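Local coordinates for hypothetical protein BVU_2266 (PDB 3TZG) that is of unknown function but forms a porin-like beta barrel, probably a distant relative of membrane beta-barrel proteins, at residues A80-K85 against S110-T115; Q172-D177 against Y186-L191. All coordinates share one frame; numbering follows the deposited sequence.

Contact 1 of 2, residues A80-K85 against S110-T115; sequences ARCMLK and SDYRAT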
# COMPACT_ATOMS: atom_id res chain seq x y z
N ALA A 80 1.01 -8.83 11.94
CA ALA A 80 -0.01 -9.34 11.04
C ALA A 80 0.05 -10.84 10.89
O ALA A 80 1.12 -11.45 10.99
CB ALA A 80 0.14 -8.71 9.68
N ARG A 81 -1.12 -11.43 10.66
CA ARG A 81 -1.26 -12.84 10.35
C ARG A 81 -1.67 -12.89 8.90
O ARG A 81 -2.61 -12.20 8.51
CB ARG A 81 -2.23 -13.58 11.28
CG ARG A 81 -2.34 -15.06 10.92
CD ARG A 81 -2.70 -15.92 12.10
NE ARG A 81 -1.63 -15.93 13.09
CZ ARG A 81 -1.67 -16.60 14.23
NH1 ARG A 81 -2.72 -17.34 14.53
NH2 ARG A 81 -0.65 -16.54 15.07
N CYS A 82 -0.93 -13.63 8.08
CA CYS A 82 -1.19 -13.68 6.65
C CYS A 82 -0.78 -15.01 6.06
O CYS A 82 -0.13 -15.82 6.72
CB CYS A 82 -0.45 -12.55 5.95
SG CYS A 82 1.35 -12.62 6.14
N MSE A 83 -1.14 -15.22 4.80
CA MSE A 83 -0.75 -16.36 3.98
C MSE A 83 0.42 -15.91 3.17
O MSE A 83 0.38 -14.80 2.64
CB MSE A 83 -1.92 -16.83 3.10
CG MSE A 83 -3.15 -17.23 3.90
SE MSE A 83 -2.84 -18.67 5.21
CE MSE A 83 -2.00 -20.07 4.03
N LEU A 84 1.50 -16.68 3.14
CA LEU A 84 2.66 -16.24 2.39
C LEU A 84 3.07 -17.31 1.39
O LEU A 84 3.33 -18.45 1.77
CB LEU A 84 3.85 -15.91 3.33
CG LEU A 84 5.10 -15.28 2.70
CD1 LEU A 84 4.92 -13.82 2.50
CD2 LEU A 84 6.30 -15.50 3.55
N LYS A 85 3.12 -16.93 0.10
CA LYS A 85 3.57 -17.84 -0.96
C LYS A 85 5.09 -17.78 -0.96
O LYS A 85 5.64 -16.72 -1.26
CB LYS A 85 2.96 -17.48 -2.33
N SER A 110 10.28 -5.77 7.78
CA SER A 110 9.38 -6.87 8.12
C SER A 110 10.06 -8.21 8.19
O SER A 110 10.95 -8.51 7.38
CB SER A 110 8.25 -6.98 7.10
OG SER A 110 7.45 -5.81 7.09
N ASP A 111 9.64 -9.02 9.15
CA ASP A 111 10.12 -10.39 9.32
C ASP A 111 8.94 -11.30 9.33
O ASP A 111 7.97 -11.07 10.06
CB ASP A 111 10.98 -10.57 10.57
CG ASP A 111 12.40 -10.19 10.31
OD1 ASP A 111 13.10 -10.97 9.64
OD2 ASP A 111 12.81 -9.07 10.72
N TYR A 112 9.01 -12.30 8.44
CA TYR A 112 8.01 -13.33 8.25
C TYR A 112 8.47 -14.64 8.82
O TYR A 112 9.51 -15.15 8.40
CB TYR A 112 7.72 -13.50 6.77
CG TYR A 112 6.96 -12.37 6.11
CD1 TYR A 112 5.57 -12.39 6.05
CD2 TYR A 112 7.63 -11.37 5.42
CE1 TYR A 112 4.86 -11.41 5.37
CE2 TYR A 112 6.93 -10.39 4.71
CZ TYR A 112 5.55 -10.41 4.70
OH TYR A 112 4.85 -9.44 4.02
N ARG A 113 7.71 -15.20 9.77
CA ARG A 113 7.92 -16.50 10.39
C ARG A 113 6.65 -17.37 10.29
O ARG A 113 5.54 -16.84 10.32
CB ARG A 113 8.31 -16.35 11.87
CG ARG A 113 9.75 -15.96 12.16
CD ARG A 113 9.73 -15.48 13.59
NE ARG A 113 10.94 -14.90 14.14
CZ ARG A 113 11.12 -14.68 15.44
NH1 ARG A 113 10.18 -15.04 16.31
NH2 ARG A 113 12.24 -14.14 15.89
N ALA A 114 6.81 -18.69 10.19
CA ALA A 114 5.67 -19.60 10.16
C ALA A 114 5.01 -19.61 11.53
O ALA A 114 5.72 -19.60 12.54
CB ALA A 114 6.12 -20.98 9.75
N THR A 115 3.65 -19.57 11.58
CA THR A 115 2.89 -19.58 12.84
C THR A 115 3.15 -20.90 13.61
O THR A 115 3.33 -20.90 14.83
CB THR A 115 1.38 -19.40 12.58
OG1 THR A 115 0.90 -20.52 11.84
CG2 THR A 115 1.05 -18.12 11.85
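Leu84 lies opposite Tyr112 and Arg81 opposite Thr115 across two backbones that run 114° apart and stay well separated, with Leu84 CA 8.5 Å from Tyr112 CA and Arg81 CA 8.3 Å from Thr115 CA. No hydrogen bond joins the two segments, which meet through side chains. Tyr112 buries more surface than any other residue of the contact. Its CG stands anti to the carbonyl carbon (chi1 -71°), and the ring reaches across to the 80-85 strand. Leu84 comes over one face in a CH-pi contact, its CD1 4.0 Å from the centroid of the Tyr112 ring and displaced toward the CE1 side, with CD1 3.7 Å from Tyr112 CE1. Leu84 CD2 sits nearer the root of the ring, by CB and CG of Tyr112. Cys82 meets the same ring differently: SG lies in the ring plane, 3.8 Å from Tyr112 CE1, a sulfur-aromatic contact at the edge. The Tyr112 hydroxyl is hydrogen-bonded to Asp179. Were this tyrosine an alanine, the Leu84 methyls and the Cys82 sulfur would probably face a gap, and Asp179 would lose its hydroxyl partner. At the other end Thr115 CG2 lies over one face of the Arg81 guanidinium, 3.7 Å from Arg81 NE, the two side chains crossing at about a right angle. The charge of that arginine is met by Asp94 in a salt bridge, while Thr115 OG1 bonds to Glu92 O. Both partners belong to strand 90-102, which pairs with strand 74-85 on one side and strand 105-114 on the other, so this contact bridges two barrel strands over the one between them. Strand 120-130 adds Lys122 and Val124 against Tyr112.

Contact 2 of 2, residues Q172-D177 against Y186-L191; sequences QAYVID and YFLLNL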
# COMPACT_ATOMS: atom_id res chain seq x y z
N GLN A 172 -2.50 7.24 -3.37
CA GLN A 172 -1.18 6.78 -3.85
C GLN A 172 -0.99 5.32 -3.54
O GLN A 172 -0.23 4.62 -4.23
CB GLN A 172 -0.02 7.55 -3.21
CG GLN A 172 -0.08 9.05 -3.38
CD GLN A 172 0.85 9.77 -2.42
OE1 GLN A 172 1.74 9.17 -1.77
NE2 GLN A 172 0.62 11.08 -2.28
N ALA A 173 -1.69 4.84 -2.47
CA ALA A 173 -1.64 3.44 -2.03
C ALA A 173 -2.09 2.49 -3.14
O ALA A 173 -1.73 1.33 -3.13
CB ALA A 173 -2.52 3.25 -0.81
N TYR A 174 -2.88 2.99 -4.10
CA TYR A 174 -3.36 2.16 -5.19
C TYR A 174 -2.32 2.04 -6.30
O TYR A 174 -2.51 1.19 -7.17
CB TYR A 174 -4.70 2.69 -5.74
CG TYR A 174 -5.87 2.44 -4.81
CD1 TYR A 174 -6.38 1.15 -4.63
CD2 TYR A 174 -6.44 3.47 -4.08
CE1 TYR A 174 -7.41 0.90 -3.73
CE2 TYR A 174 -7.47 3.24 -3.17
CZ TYR A 174 -7.95 1.95 -3.00
OH TYR A 174 -9.01 1.68 -2.14
N VAL A 175 -1.20 2.83 -6.26
CA VAL A 175 -0.16 2.77 -7.31
C VAL A 175 1.29 2.58 -6.77
O VAL A 175 2.17 2.16 -7.53
CB VAL A 175 -0.17 4.02 -8.22
CG1 VAL A 175 -1.47 4.14 -8.98
CG2 VAL A 175 0.13 5.30 -7.45
N ILE A 176 1.56 2.93 -5.51
CA ILE A 176 2.96 2.84 -5.02
C ILE A 176 3.30 1.39 -4.60
O ILE A 176 2.43 0.51 -4.56
CB ILE A 176 3.32 3.84 -3.90
CG1 ILE A 176 2.62 3.50 -2.58
CG2 ILE A 176 3.01 5.27 -4.43
CD1 ILE A 176 2.89 4.39 -1.43
N ASP A 177 4.63 1.17 -4.42
CA ASP A 177 5.35 -0.07 -4.11
C ASP A 177 5.36 -0.34 -2.63
O ASP A 177 5.96 0.42 -1.89
CB ASP A 177 6.80 0.10 -4.59
CG ASP A 177 7.45 -1.13 -5.15
OD1 ASP A 177 7.29 -1.38 -6.36
OD2 ASP A 177 8.17 -1.81 -4.39
N TYR A 186 -1.53 0.79 5.68
CA TYR A 186 -0.61 1.73 6.31
C TYR A 186 -0.52 3.03 5.51
O TYR A 186 -0.57 4.09 6.12
CB TYR A 186 0.78 1.10 6.47
CG TYR A 186 1.85 2.08 6.88
CD1 TYR A 186 2.07 2.39 8.22
CD2 TYR A 186 2.67 2.69 5.93
CE1 TYR A 186 3.09 3.26 8.61
CE2 TYR A 186 3.69 3.56 6.30
CZ TYR A 186 3.90 3.84 7.64
OH TYR A 186 4.90 4.70 8.01
N PHE A 187 -0.39 2.94 4.17
CA PHE A 187 -0.31 4.11 3.29
C PHE A 187 -1.69 4.72 3.05
O PHE A 187 -1.82 5.94 3.19
CB PHE A 187 0.37 3.79 1.94
CG PHE A 187 1.87 3.61 2.11
CD1 PHE A 187 2.68 4.69 2.41
CD2 PHE A 187 2.45 2.36 2.00
CE1 PHE A 187 4.05 4.52 2.62
CE2 PHE A 187 3.83 2.19 2.22
CZ PHE A 187 4.61 3.27 2.52
N LEU A 188 -2.72 3.88 2.72
CA LEU A 188 -4.10 4.33 2.43
C LEU A 188 -4.70 5.16 3.59
O LEU A 188 -5.40 6.13 3.32
CB LEU A 188 -5.02 3.13 2.14
CG LEU A 188 -6.46 3.42 1.71
CD1 LEU A 188 -6.55 3.71 0.22
CD2 LEU A 188 -7.37 2.25 2.02
N LEU A 189 -4.43 4.77 4.85
CA LEU A 189 -4.99 5.44 6.04
C LEU A 189 -4.01 6.48 6.61
O LEU A 189 -4.29 7.06 7.66
CB LEU A 189 -5.34 4.39 7.13
CG LEU A 189 -6.15 3.13 6.72
CD1 LEU A 189 -6.59 2.37 7.93
CD2 LEU A 189 -7.38 3.47 5.86
N ASN A 190 -2.87 6.72 5.90
CA ASN A 190 -1.82 7.69 6.23
C ASN A 190 -1.32 7.51 7.69
O ASN A 190 -1.20 8.49 8.45
CB ASN A 190 -2.30 9.14 6.01
CG ASN A 190 -1.17 10.15 5.91
OD1 ASN A 190 -0.09 9.87 5.36
ND2 ASN A 190 -1.40 11.35 6.42
N LEU A 191 -1.00 6.25 8.07
CA LEU A 191 -0.54 5.96 9.43
C LEU A 191 0.91 6.48 9.63
O LEU A 191 1.35 6.62 10.78
CB LEU A 191 -0.65 4.47 9.77
CG LEU A 191 -2.01 3.79 9.58
CD1 LEU A 191 -1.98 2.37 10.12
CD2 LEU A 191 -3.14 4.55 10.25
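Ile176 turns CG1 between its backbone N and carbonyl carbon (chi1 70°) and then runs fully extended, which carries CD1 to Phe187, whose own CG is anti to the carbonyl carbon (chi1 -73°). The methyl lands over the phenyl face as a CH-pi contact, with Ile176 CD1 3.9 Å from the centroid of the Phe187 ring. Tyr186 CD2 lies over the opposite face, so the ring is clasped between the two. Ala173 packs where the backbones come closest: its CB is 3.6 Å from Leu188 N and 4.0 Å from Phe187 CB. Further along, Leu188 CD1 approaches the Tyr174 ring obliquely at CE2, and the phenol oxygen of that ring bonds to Tyr37 OH. The side chains meet through carbon atoms almost throughout, and no hydrogen bond crosses. Gln172 O accepts from Val175 N, as in a 3-10 turn, and also from Ile176 N. Beyond Leu188 the helix ends in a Schellman motif, where Asn190 has positive phi and Leu191 N returns to Tyr186 O. Lying near the centre of the chain, this pairing of a short turn with a short helix is consistent with a plug-like insertion inside a porin-like barrel.

Contact 1 belongs to the barrel wall and contact 2 to the polypeptide packed within it. Their centres are 20 Å apart and their nearest atoms about 10 Å, so they do not touch. Contact 1 lies about 17 Å from the centre of the chain, contact 2 about 4 Å. They follow one another along the sequence, and Asp179, the partner of the Tyr112 hydroxyl, lies between the segments of contact 2, so the wall at contact 1 is tied by a hydrogen bond to the chain leading into helix 181-188. Segment 186-191 reaches the wall as well: Tyr186 stacks on Tyr99, and Leu191 makes a backbone hydrogen bond with Ala75 of strand 74-85.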